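Side-chain contacts in phosphoserine phosphatase (Thermococcus onnurineus, PDB 4AP9), which probably hydrolyses L-phosphoserine to L-serine and phosphate with magnesium, the last step of serine biosynthesis, as a haloacid dehalogenase superfamily member: residues E17-D22 with I173-E178; E24-M29 with D54-R59; E89-R92 with K97-L100. All blocks are in the same frame, centred on the assembly; numbering follows the deposited sequence.

Contact 1. Residues E17-D22 with I173-E178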
ATOM      1  N   GLU A  17     -16.006  13.080  26.370  1.00 14.35           N
ATOM      2  CA  GLU A  17     -15.701  14.142  27.327  1.00 12.99           C
ATOM      3  C   GLU A  17     -15.631  15.506  26.668  1.00 15.68           C
ATOM      4  O   GLU A  17     -14.900  15.705  25.706  1.00 15.94           O
ATOM      5  CB  GLU A  17     -14.393  13.845  28.056  1.00 16.43           C
ATOM      6  CG  GLU A  17     -14.419  12.541  28.826  1.00 14.69           C
ATOM      7  CD  GLU A  17     -13.020  12.045  29.149  1.00 17.61           C
ATOM      8  OE1 GLU A  17     -12.233  11.804  28.206  1.00 17.61           O
ATOM      9  OE2 GLU A  17     -12.705  11.897  30.345  1.00 15.36           O
ATOM     10  N   GLY A  18     -16.391  16.454  27.199  1.00 16.80           N
ATOM     11  CA  GLY A  18     -16.380  17.805  26.661  1.00 15.34           C
ATOM     12  C   GLY A  18     -17.301  17.981  25.465  1.00 18.18           C
ATOM     13  O   GLY A  18     -17.396  19.070  24.904  1.00 20.22           O
ATOM     14  N   THR A  19     -17.981  16.912  25.066  1.00 16.09           N
ATOM     15  CA  THR A  19     -19.021  17.024  24.055  1.00 15.85           C
ATOM     16  C   THR A  19     -20.361  16.631  24.657  1.00 17.30           C
ATOM     17  O   THR A  19     -21.290  17.441  24.670  1.00 16.80           O
ATOM     18  CB  THR A  19     -18.741  16.150  22.823  1.00 15.90           C
ATOM     19  OG1 THR A  19     -18.732  14.773  23.220  1.00 18.47           O
ATOM     20  CG2 THR A  19     -17.386  16.522  22.190  1.00 15.67           C
ATOM     21  N   LEU A  20     -20.452  15.399  25.167  1.00 15.84           N
ATOM     22  CA  LEU A  20     -21.704  14.896  25.735  1.00 13.98           C
ATOM     23  C   LEU A  20     -21.810  15.081  27.243  1.00 17.36           C
ATOM     24  O   LEU A  20     -22.919  15.124  27.784  1.00 18.35           O
ATOM     25  CB  LEU A  20     -21.900  13.415  25.396  1.00 12.58           C
ATOM     26  CG  LEU A  20     -21.862  13.001  23.922  1.00 14.86           C
ATOM     27  CD1 LEU A  20     -22.173  11.513  23.802  1.00 16.83           C
ATOM     28  CD2 LEU A  20     -22.848  13.827  23.096  1.00 19.56           C
ATOM     29  N   THR A  21     -20.670  15.181  27.921  1.00 16.75           N
ATOM     30  CA  THR A  21     -20.662  15.356  29.370  1.00 20.26           C
ATOM     31  C   THR A  21     -19.549  16.307  29.797  1.00 19.38           C
ATOM     32  O   THR A  21     -18.496  16.373  29.160  1.00 20.31           O
ATOM     33  CB  THR A  21     -20.465  14.019  30.086  1.00 16.68           C
ATOM     34  OG1 THR A  21     -20.527  14.218  31.500  1.00 18.67           O
ATOM     35  CG2 THR A  21     -19.117  13.419  29.746  1.00 16.46           C
ATOM     36  N   ASP A  22     -19.769  17.067  30.865  1.00 21.11           N
ATOM     37  CA  ASP A  22     -18.655  17.835  31.400  1.00 22.23           C
ATOM     38  C   ASP A  22     -18.006  17.143  32.593  1.00 20.41           C
ATOM     39  O   ASP A  22     -17.167  17.734  33.256  1.00 17.15           O
ATOM     40  CB  ASP A  22     -19.036  19.285  31.718  1.00 30.01           C
ATOM     41  CG  ASP A  22     -20.259  19.386  32.587  1.00 39.10           C
ATOM     42  OD1 ASP A  22     -21.367  19.109  32.076  1.00 46.83           O
ATOM     43  OD2 ASP A  22     -20.118  19.753  33.778  1.00 45.41           O
ATOM     44  N   ILE A 173     -15.180  18.413  13.999  1.00 14.87           N
ATOM     45  CA  ILE A 173     -15.803  19.526  14.694  1.00 15.92           C
ATOM     46  C   ILE A 173     -15.352  19.526  16.141  1.00 15.19           C
ATOM     47  O   ILE A 173     -15.525  18.538  16.860  1.00 13.95           O
ATOM     48  CB  ILE A 173     -17.342  19.423  14.706  1.00 14.17           C
ATOM     49  CG1 ILE A 173     -17.879  19.274  13.288  1.00 12.14           C
ATOM     50  CG2 ILE A 173     -17.961  20.658  15.370  1.00 16.24           C
ATOM     51  CD1 ILE A 173     -19.397  19.045  13.223  1.00 15.64           C
ATOM     52  N   ALA A 174     -14.788  20.649  16.570  1.00 15.10           N
ATOM     53  CA  ALA A 174     -14.428  20.843  17.971  1.00 15.50           C
ATOM     54  C   ALA A 174     -15.540  21.571  18.716  1.00 18.15           C
ATOM     55  O   ALA A 174     -16.258  22.375  18.132  1.00 18.28           O
ATOM     56  CB  ALA A 174     -13.113  21.615  18.079  1.00 16.85           C
ATOM     57  N   VAL A 175     -15.686  21.278  20.008  1.00 16.06           N
ATOM     58  CA  VAL A 175     -16.696  21.929  20.828  1.00 17.26           C
ATOM     59  C   VAL A 175     -16.105  22.710  21.998  1.00 20.16           C
ATOM     60  O   VAL A 175     -15.439  22.136  22.855  1.00 19.63           O
ATOM     61  CB  VAL A 175     -17.650  20.900  21.437  1.00 16.97           C
ATOM     62  CG1 VAL A 175     -18.728  21.602  22.257  1.00 19.56           C
ATOM     63  CG2 VAL A 175     -18.268  20.033  20.342  1.00 18.29           C
ATOM     64  N   GLY A 176     -16.353  24.016  22.036  1.00 20.06           N
ATOM     65  CA  GLY A 176     -15.875  24.831  23.140  1.00 19.71           C
ATOM     66  C   GLY A 176     -14.460  25.371  23.274  1.00 21.49           C
ATOM     67  O   GLY A 176     -14.208  26.288  24.058  1.00 25.35           O
ATOM     68  N   ARG A 177     -13.533  24.813  22.494  1.00 19.60           N
ATOM     69  CA  ARG A 177     -12.140  25.271  22.522  1.00 20.09           C
ATOM     70  C   ARG A 177     -11.594  24.653  21.241  1.00 22.87           C
ATOM     71  O   ARG A 177     -11.847  23.483  20.937  1.00 19.16           O
ATOM     72  CB  ARG A 177     -11.133  25.107  23.669  1.00 19.52           C
ATOM     73  CG  ARG A 177     -11.417  26.046  24.852  1.00 19.52           C
ATOM     74  CD  ARG A 177     -10.627  25.643  26.093  1.00 19.14           C
ATOM     75  NE  ARG A 177      -9.193  25.630  25.839  1.00 18.29           N
ATOM     76  CZ  ARG A 177      -8.295  25.051  26.627  1.00 20.53           C
ATOM     77  NH1 ARG A 177      -8.681  24.413  27.725  1.00 22.10           N
ATOM     78  NH2 ARG A 177      -7.011  25.091  26.300  1.00 20.86           N
ATOM     79  N   GLU A 178     -10.849  25.454  20.487  1.00 20.01           N
ATOM     80  CA  GLU A 178     -10.263  25.010  19.222  1.00 19.44           C
ATOM     81  C   GLU A 178      -9.333  23.834  19.441  1.00 21.21           C
ATOM     82  O   GLU A 178      -8.582  23.788  20.428  1.00 18.07           O
ATOM     83  CB  GLU A 178      -9.508  26.156  18.539  1.00 22.45           C
ATOM     84  CG  GLU A 178      -8.155  26.468  19.154  1.00 26.31           C
ATOM     85  CD  GLU A 178      -7.533  27.738  18.605  1.00 31.25           C
ATOM     86  OE1 GLU A 178      -8.280  28.580  18.050  1.00 35.59           O
ATOM     87  OE2 GLU A 178      -6.298  27.896  18.732  1.00 36.06           O
TER
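No ring, carboxylate or guanidinium group takes part where Gly18 and Thr19 meet Val175. The one flat group touched is the Gly18 peptide, met at its carbonyl oxygen. Val175 CG1 lies 3.9 Å from Gly18 O and approaches it from its outer end. Beside it, the Val175 CG2 methyl lies 4.1 Å from Thr19 CG2. The two side chains cross at about a right angle.

Val175 spreads its methyls over two neighbours because CG1 stands anti to the backbone N (chi1 -178°) and CG2 sits beside that N. Thr19 divides its branches. CG2 goes to Val175, while OG1 turns to the backbone oxygens of Asp15 and Ile16, which must share its one proton. A backbone bond from Gly18 N to Thr21 O, 2.9 Å, closes the loop on itself. Gly18 has a positive phi (84°), where a side chain would press on the preceding carbonyl.

The Asp-Ile-Glu-Gly-Thr-Leu run at the end of strand 11-15 fits the first motif of the haloacid dehalogenase superfamily, with Glu17 where a second aspartate is usual. Val175 ends strand 171-175, two strands away, and bonds through its backbone to Gly157. Its side chain also packs on Val186 and Leu192. The link is therefore purely van der Waals: methyl groups lie between loop and strand end, with no hydrogen bond across.

Contact 2. Residues E24-M29 with D54-R59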
ATOM      1  N   GLU A  24     -15.351  15.005  34.421  1.00 14.98           N
ATOM      2  CA  GLU A  24     -13.942  14.737  34.201  1.00 14.12           C
ATOM      3  C   GLU A  24     -13.397  13.860  35.320  1.00 15.65           C
ATOM      4  O   GLU A  24     -13.058  14.356  36.392  1.00 15.11           O
ATOM      5  CB  GLU A  24     -13.171  16.051  34.131  1.00 14.85           C
ATOM      6  CG  GLU A  24     -13.529  16.849  32.900  1.00 16.80           C
ATOM      7  CD  GLU A  24     -12.724  18.117  32.783  1.00 17.35           C
ATOM      8  OE1 GLU A  24     -11.559  18.038  32.339  1.00 17.94           O
ATOM      9  OE2 GLU A  24     -13.263  19.182  33.147  1.00 19.07           O
ATOM     10  N   PHE A  25     -13.322  12.558  35.057  1.00 13.69           N
ATOM     11  CA  PHE A  25     -12.909  11.579  36.074  1.00 14.75           C
ATOM     12  C   PHE A  25     -11.674  11.963  36.892  1.00 13.48           C
ATOM     13  O   PHE A  25     -11.647  11.787  38.112  1.00 12.47           O
ATOM     14  CB  PHE A  25     -12.677  10.209  35.423  1.00 12.57           C
ATOM     15  CG  PHE A  25     -12.156   9.169  36.373  1.00 12.18           C
ATOM     16  CD1 PHE A  25     -13.026   8.464  37.186  1.00 14.66           C
ATOM     17  CD2 PHE A  25     -10.800   8.881  36.440  1.00 13.25           C
ATOM     18  CE1 PHE A  25     -12.558   7.502  38.069  1.00 13.99           C
ATOM     19  CE2 PHE A  25     -10.323   7.909  37.326  1.00 13.12           C
ATOM     20  CZ  PHE A  25     -11.208   7.222  38.137  1.00 15.54           C
ATOM     21  N   TRP A  26     -10.618  12.439  36.237  1.00 13.49           N
ATOM     22  CA  TRP A  26      -9.402  12.748  36.985  1.00 14.67           C
ATOM     23  C   TRP A  26      -9.527  13.975  37.912  1.00 13.68           C
ATOM     24  O   TRP A  26      -8.931  14.001  39.003  1.00 10.85           O
ATOM     25  CB  TRP A  26      -8.163  12.815  36.065  1.00 13.68           C
ATOM     26  CG  TRP A  26      -7.798  11.454  35.492  1.00 14.57           C
ATOM     27  CD1 TRP A  26      -7.874  11.065  34.178  1.00 16.87           C
ATOM     28  CD2 TRP A  26      -7.352  10.297  36.225  1.00 14.71           C
ATOM     29  NE1 TRP A  26      -7.468   9.753  34.047  1.00 13.81           N
ATOM     30  CE2 TRP A  26      -7.161   9.257  35.285  1.00 14.34           C
ATOM     31  CE3 TRP A  26      -7.088  10.048  37.573  1.00 13.71           C
ATOM     32  CZ2 TRP A  26      -6.711   7.987  35.656  1.00 12.67           C
ATOM     33  CZ3 TRP A  26      -6.642   8.779  37.943  1.00 15.79           C
ATOM     34  CH2 TRP A  26      -6.463   7.764  36.982  1.00 14.68           C
ATOM     35  N   ARG A  27     -10.300  14.972  37.487  1.00 13.41           N
ATOM     36  CA  ARG A  27     -10.577  16.129  38.339  1.00 14.84           C
ATOM     37  C   ARG A  27     -11.422  15.683  39.531  1.00 15.66           C
ATOM     38  O   ARG A  27     -11.231  16.153  40.648  1.00 16.75           O
ATOM     39  CB  ARG A  27     -11.293  17.232  37.561  1.00 15.52           C
ATOM     40  CG  ARG A  27     -10.450  17.752  36.401  1.00 14.03           C
ATOM     41  CD  ARG A  27     -11.046  18.980  35.739  1.00 15.99           C
ATOM     42  NE  ARG A  27     -10.304  19.318  34.521  1.00 15.34           N
ATOM     43  CZ  ARG A  27      -9.167  20.006  34.490  1.00 16.42           C
ATOM     44  NH1 ARG A  27      -8.614  20.450  35.614  1.00 15.55           N
ATOM     45  NH2 ARG A  27      -8.577  20.255  33.324  1.00 16.94           N
ATOM     46  N   GLU A  28     -12.341  14.755  39.296  1.00 13.85           N
ATOM     47  CA  GLU A  28     -13.116  14.186  40.398  1.00 15.63           C
ATOM     48  C   GLU A  28     -12.238  13.367  41.352  1.00 15.07           C
ATOM     49  O   GLU A  28     -12.392  13.438  42.581  1.00 14.59           O
ATOM     50  CB  GLU A  28     -14.277  13.350  39.859  1.00 14.55           C
ATOM     51  CG  GLU A  28     -15.160  12.717  40.927  1.00 14.67           C
ATOM     52  CD  GLU A  28     -16.010  13.721  41.699  1.00 18.28           C
ATOM     53  OE1 GLU A  28     -15.923  14.937  41.422  1.00 17.85           O
ATOM     54  OE2 GLU A  28     -16.771  13.278  42.583  1.00 19.24           O
HETATM   55  N   MSE A  29     -11.312  12.582  40.804  1.00 14.11           N
HETATM   56  CA  MSE A  29     -10.394  11.836  41.652  1.00 13.00           C
HETATM   57  C   MSE A  29      -9.533  12.772  42.495  1.00 14.24           C
HETATM   58  O   MSE A  29      -9.230  12.478  43.651  1.00 14.36           O
HETATM   59  CB  MSE A  29      -9.513  10.893  40.834  1.00 13.15           C
HETATM   60  CG  MSE A  29     -10.255   9.701  40.278  1.00 13.64           C
HETATM   61 SE   MSE A  29     -10.922   8.564  41.724  1.00 23.48          SE
HETATM   62  CE  MSE A  29     -12.733   9.066  41.615  1.00 13.78           C
ATOM     63  N   ASP A  54       2.793   9.066  29.747  1.00 19.75           N
ATOM     64  CA  ASP A  54       3.541   9.286  30.983  1.00 19.43           C
ATOM     65  C   ASP A  54       2.622   9.881  32.045  1.00 18.72           C
ATOM     66  O   ASP A  54       2.545   9.380  33.169  1.00 19.51           O
ATOM     67  CB  ASP A  54       4.745  10.199  30.727  1.00 21.97           C
ATOM     68  CG  ASP A  54       5.552  10.471  31.986  1.00 28.48           C
ATOM     69  OD1 ASP A  54       5.599   9.593  32.865  1.00 27.21           O
ATOM     70  OD2 ASP A  54       6.134  11.574  32.101  1.00 32.35           O
ATOM     71  N   SER A  55       1.908  10.938  31.678  1.00 17.41           N
ATOM     72  CA  SER A  55       0.999  11.598  32.605  1.00 17.58           C
ATOM     73  C   SER A  55      -0.154  10.686  33.048  1.00 16.79           C
ATOM     74  O   SER A  55      -0.515  10.648  34.227  1.00 17.91           O
ATOM     75  CB  SER A  55       0.442  12.869  31.984  1.00 18.58           C
ATOM     76  OG  SER A  55      -0.246  13.616  32.965  1.00 22.59           O
ATOM     77  N   LEU A  56      -0.722   9.951  32.100  1.00 16.24           N
ATOM     78  CA  LEU A  56      -1.836   9.054  32.401  1.00 14.89           C
ATOM     79  C   LEU A  56      -1.435   7.989  33.410  1.00 16.36           C
ATOM     80  O   LEU A  56      -2.138   7.753  34.391  1.00 16.33           O
ATOM     81  CB  LEU A  56      -2.351   8.386  31.121  1.00 15.24           C
ATOM     82  CG  LEU A  56      -3.484   7.373  31.273  1.00 14.64           C
ATOM     83  CD1 LEU A  56      -4.632   7.998  32.077  1.00 16.06           C
ATOM     84  CD2 LEU A  56      -3.969   6.889  29.901  1.00 14.02           C
ATOM     85  N   LEU A  57      -0.293   7.346  33.184  1.00 16.06           N
ATOM     86  CA  LEU A  57       0.098   6.259  34.075  1.00 17.50           C
ATOM     87  C   LEU A  57       0.485   6.779  35.451  1.00 17.00           C
ATOM     88  O   LEU A  57       0.329   6.077  36.449  1.00 18.36           O
ATOM     89  CB  LEU A  57       1.221   5.420  33.474  1.00 16.88           C
ATOM     90  CG  LEU A  57       0.819   4.686  32.195  1.00 20.50           C
ATOM     91  CD1 LEU A  57       1.936   3.755  31.767  1.00 21.55           C
ATOM     92  CD2 LEU A  57      -0.501   3.910  32.402  1.00 19.14           C
ATOM     93  N   LYS A  58       0.992   8.009  35.513  1.00 15.01           N
ATOM     94  CA  LYS A  58       1.276   8.622  36.816  1.00 16.45           C
ATOM     95  C   LYS A  58      -0.013   8.896  37.603  1.00 18.79           C
ATOM     96  O   LYS A  58      -0.058   8.733  38.827  1.00 15.85           O
ATOM     97  CB  LYS A  58       2.091   9.915  36.666  1.00 17.37           C
ATOM     98  CG  LYS A  58       3.575   9.705  36.359  1.00 22.57           C
ATOM     99  CD  LYS A  58       4.324  11.038  36.322  1.00 22.02           C
ATOM    100  CE  LYS A  58       5.838  10.847  36.503  1.00 27.44           C
ATOM    101  NZ  LYS A  58       6.437   9.825  35.593  1.00 26.64           N
ATOM    102  N   ARG A  59      -1.057   9.327  36.901  1.00 17.18           N
ATOM    103  CA  ARG A  59      -2.365   9.520  37.521  1.00 15.35           C
ATOM    104  C   ARG A  59      -2.914   8.174  37.998  1.00 16.88           C
ATOM    105  O   ARG A  59      -3.427   8.054  39.110  1.00 15.50           O
ATOM    106  CB  ARG A  59      -3.333  10.188  36.538  1.00 16.88           C
ATOM    107  CG  ARG A  59      -3.094  11.708  36.392  1.00 14.89           C
ATOM    108  CD  ARG A  59      -4.000  12.353  35.361  1.00 15.78           C
ATOM    109  NE  ARG A  59      -3.519  12.118  33.998  1.00 19.96           N
ATOM    110  CZ  ARG A  59      -4.292  11.976  32.934  1.00 17.25           C
ATOM    111  NH1 ARG A  59      -5.609  12.029  33.041  1.00 22.70           N
ATOM    112  NH2 ARG A  59      -3.749  11.761  31.755  1.00 19.67           N
TER
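Trp26 and Arg59 are brought together by their torsions. The Trp26 ring carbon CG is anti to the carbonyl carbon (chi1 -68°), and the Arg59 chain bends about its CG-CD bond (chi3 -79°). The arginine thus follows one face of the indole. Its CB lies over the six-membered ring, 3.8 Å from the centroid. Its CZ lies over the five-membered ring, 4.2 Å from that centroid, a cation-pi contact. The exact tilt of the guanidinium is uncertain, because NH1 sits too close to the indole in the model.

Phe25 CD2 lies over the centre of the other indole face. Leu56 CD1 comes obliquely to the indole, 4.1 Å from Trp26 CZ2, and also lies 3.8 Å above the guanidinium plane of Arg59. Arg59 NE makes a weak bond to Ser55 O, and Trp52, part of a ligand pocket, gives the cation a second aromatic partner.

This joins helices 25-33 and 52-62 of the helical cap, with Ile38 and Leu42 of helix 36-47 alongside. With alanine in place of Trp26, Arg59 would probably lose one of its aromatic partners and its chain be freer to turn. The buried positive charge is likely to be stabilised in part by the two aromatic faces.

Contact 3. Residues E89-R92 with K97-L100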
ATOM      1  N   GLU A  89     -29.460  10.737  18.299  1.00 18.22           N
ATOM      2  CA  GLU A  89     -30.628  10.342  17.507  1.00 20.10           C
ATOM      3  C   GLU A  89     -30.692  11.071  16.152  1.00 21.77           C
ATOM      4  O   GLU A  89     -31.098  10.487  15.136  1.00 20.65           O
ATOM      5  CB  GLU A  89     -31.919  10.541  18.305  1.00 21.71           C
ATOM      6  CG  GLU A  89     -32.027   9.599  19.489  1.00 25.49           C
ATOM      7  CD  GLU A  89     -33.278   9.814  20.321  1.00 31.40           C
ATOM      8  OE1 GLU A  89     -34.004  10.808  20.094  1.00 26.56           O
ATOM      9  OE2 GLU A  89     -33.524   8.981  21.216  1.00 29.96           O
ATOM     10  N   THR A  90     -30.285  12.337  16.143  1.00 18.23           N
ATOM     11  CA  THR A  90     -30.288  13.132  14.925  1.00 19.11           C
ATOM     12  C   THR A  90     -29.213  12.658  13.947  1.00 20.46           C
ATOM     13  O   THR A  90     -29.463  12.530  12.745  1.00 19.89           O
ATOM     14  CB  THR A  90     -30.095  14.616  15.230  1.00 19.63           C
ATOM     15  OG1 THR A  90     -31.109  15.041  16.151  1.00 21.33           O
ATOM     16  CG2 THR A  90     -30.208  15.443  13.934  1.00 21.65           C
ATOM     17  N   LEU A  91     -28.018  12.397  14.468  1.00 17.35           N
ATOM     18  CA  LEU A  91     -26.974  11.764  13.670  1.00 17.81           C
ATOM     19  C   LEU A  91     -27.481  10.522  12.934  1.00 20.54           C
ATOM     20  O   LEU A  91     -27.222  10.354  11.740  1.00 22.39           O
ATOM     21  CB  LEU A  91     -25.780  11.408  14.547  1.00 17.27           C
ATOM     22  CG  LEU A  91     -24.907  12.606  14.902  1.00 16.13           C
ATOM     23  CD1 LEU A  91     -24.022  12.293  16.112  1.00 15.56           C
ATOM     24  CD2 LEU A  91     -24.066  13.018  13.709  1.00 16.86           C
ATOM     25  N   ARG A  92     -28.193   9.645  13.633  1.00 19.14           N
ATOM     26  CA  ARG A  92     -28.775   8.482  12.960  1.00 22.75           C
ATOM     27  C   ARG A  92     -29.769   8.866  11.868  1.00 24.49           C
ATOM     28  O   ARG A  92     -29.746   8.286  10.786  1.00 23.85           O
ATOM     29  CB  ARG A  92     -29.459   7.550  13.944  1.00 23.07           C
ATOM     30  CG  ARG A  92     -28.517   6.760  14.794  1.00 22.77           C
ATOM     31  CD  ARG A  92     -29.240   5.550  15.344  1.00 24.13           C
ATOM     32  NE  ARG A  92     -28.460   4.910  16.389  1.00 21.89           N
ATOM     33  CZ  ARG A  92     -28.612   5.165  17.683  1.00 23.89           C
ATOM     34  NH1 ARG A  92     -29.518   6.045  18.086  1.00 27.80           N
ATOM     35  NH2 ARG A  92     -27.863   4.537  18.576  1.00 22.89           N
ATOM     36  N   LYS A  97     -23.698   6.074  11.200  1.00 14.36           N
ATOM     37  CA  LYS A  97     -23.516   5.135  12.300  1.00 14.51           C
ATOM     38  C   LYS A  97     -22.748   5.895  13.390  1.00 15.29           C
ATOM     39  O   LYS A  97     -21.767   6.575  13.093  1.00 18.19           O
ATOM     40  CB  LYS A  97     -22.720   3.930  11.831  1.00 14.57           C
ATOM     41  CG  LYS A  97     -22.255   3.028  12.937  1.00 20.20           C
ATOM     42  CD  LYS A  97     -21.657   1.776  12.346  1.00 22.96           C
ATOM     43  CE  LYS A  97     -20.187   1.702  12.594  1.00 21.41           C
ATOM     44  NZ  LYS A  97     -19.728   0.286  12.465  1.00 20.92           N
ATOM     45  N   VAL A  98     -23.196   5.791  14.637  1.00 14.41           N
ATOM     46  CA  VAL A  98     -22.624   6.585  15.736  1.00 11.22           C
ATOM     47  C   VAL A  98     -21.702   5.778  16.650  1.00 13.55           C
ATOM     48  O   VAL A  98     -22.106   4.754  17.205  1.00 15.64           O
ATOM     49  CB  VAL A  98     -23.750   7.197  16.590  1.00 13.74           C
ATOM     50  CG1 VAL A  98     -23.176   8.036  17.732  1.00 13.60           C
ATOM     51  CG2 VAL A  98     -24.670   8.032  15.710  1.00 14.56           C
ATOM     52  N   VAL A  99     -20.464   6.247  16.807  1.00 11.27           N
ATOM     53  CA  VAL A  99     -19.473   5.558  17.621  1.00 12.07           C
ATOM     54  C   VAL A  99     -19.040   6.498  18.718  1.00 12.07           C
ATOM     55  O   VAL A  99     -18.570   7.609  18.449  1.00 13.45           O
ATOM     56  CB  VAL A  99     -18.238   5.112  16.796  1.00 12.72           C
ATOM     57  CG1 VAL A  99     -17.243   4.412  17.690  1.00 14.21           C
ATOM     58  CG2 VAL A  99     -18.664   4.182  15.655  1.00 14.16           C
ATOM     59  N   LEU A 100     -19.219   6.067  19.960  1.00 12.51           N
ATOM     60  CA  LEU A 100     -18.847   6.897  21.096  1.00 11.80           C
ATOM     61  C   LEU A 100     -17.531   6.380  21.640  1.00 13.83           C
ATOM     62  O   LEU A 100     -17.378   5.181  21.857  1.00 16.46           O
ATOM     63  CB  LEU A 100     -19.930   6.828  22.180  1.00 12.15           C
ATOM     64  CG  LEU A 100     -21.362   7.206  21.803  1.00 16.18           C
ATOM     65  CD1 LEU A 100     -22.207   7.342  23.057  1.00 19.98           C
ATOM     66  CD2 LEU A 100     -21.432   8.488  20.997  1.00 14.75           C
TER
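Val98 CG2 is the methyl that touches both Leu91 and Arg92. It stands beside its own backbone N because CG1 takes the place anti to that N (chi1 -180°). This directs CG2 at the helix, 3.7 Å from Leu91 CB and 4.2 Å from Arg92 CG.

Leu91 meets it near the root of its side chain. The Leu91 side chain also packs on Ala12 and Ile14 of strand 11-15 and on Ile196 of helix 189-197. Arg92 behaves differently. Its chain runs extended from CG to NE (chi3 -168°) and crosses Val98 at about a right angle, so an aliphatic stem rests on the valine while the guanidinium is carried past it. There NE forms a salt bridge with Asp117 and NH2 bonds to Leu115 O.

The contact packs the end of helix 82-93 on the start of strand 97-102, consecutive elements of the Rossmann-like core. Across the two segments the chemistry is apolar throughout. Polar bonds lie just outside: Leu115 O and Asp117 hold the arginine, and Asp117 also takes the backbone N-H of the valine.

In the fold
From the N terminus, the chain leaves strand 11-15 through loop 17-22, the first half of contact 1. It then enters helix 25-33 and the helical cap. Contact 2 closes there at residues 54-59. Contact 3 follows in series, a short closure between helix 82-93 and strand 97-102. The chain returns at strand 171-175 to complete contact 1, within whose long loop both others are nested. None cross. Contacts 1 and 3 reach the same sheet and touch through Leu20 CD1 and Leu100 CD2, 4.2 Å apart. Contact 2 adjoins contact 1 only along the sequence, and lies about 15 Å from contact 3 between nearest atoms.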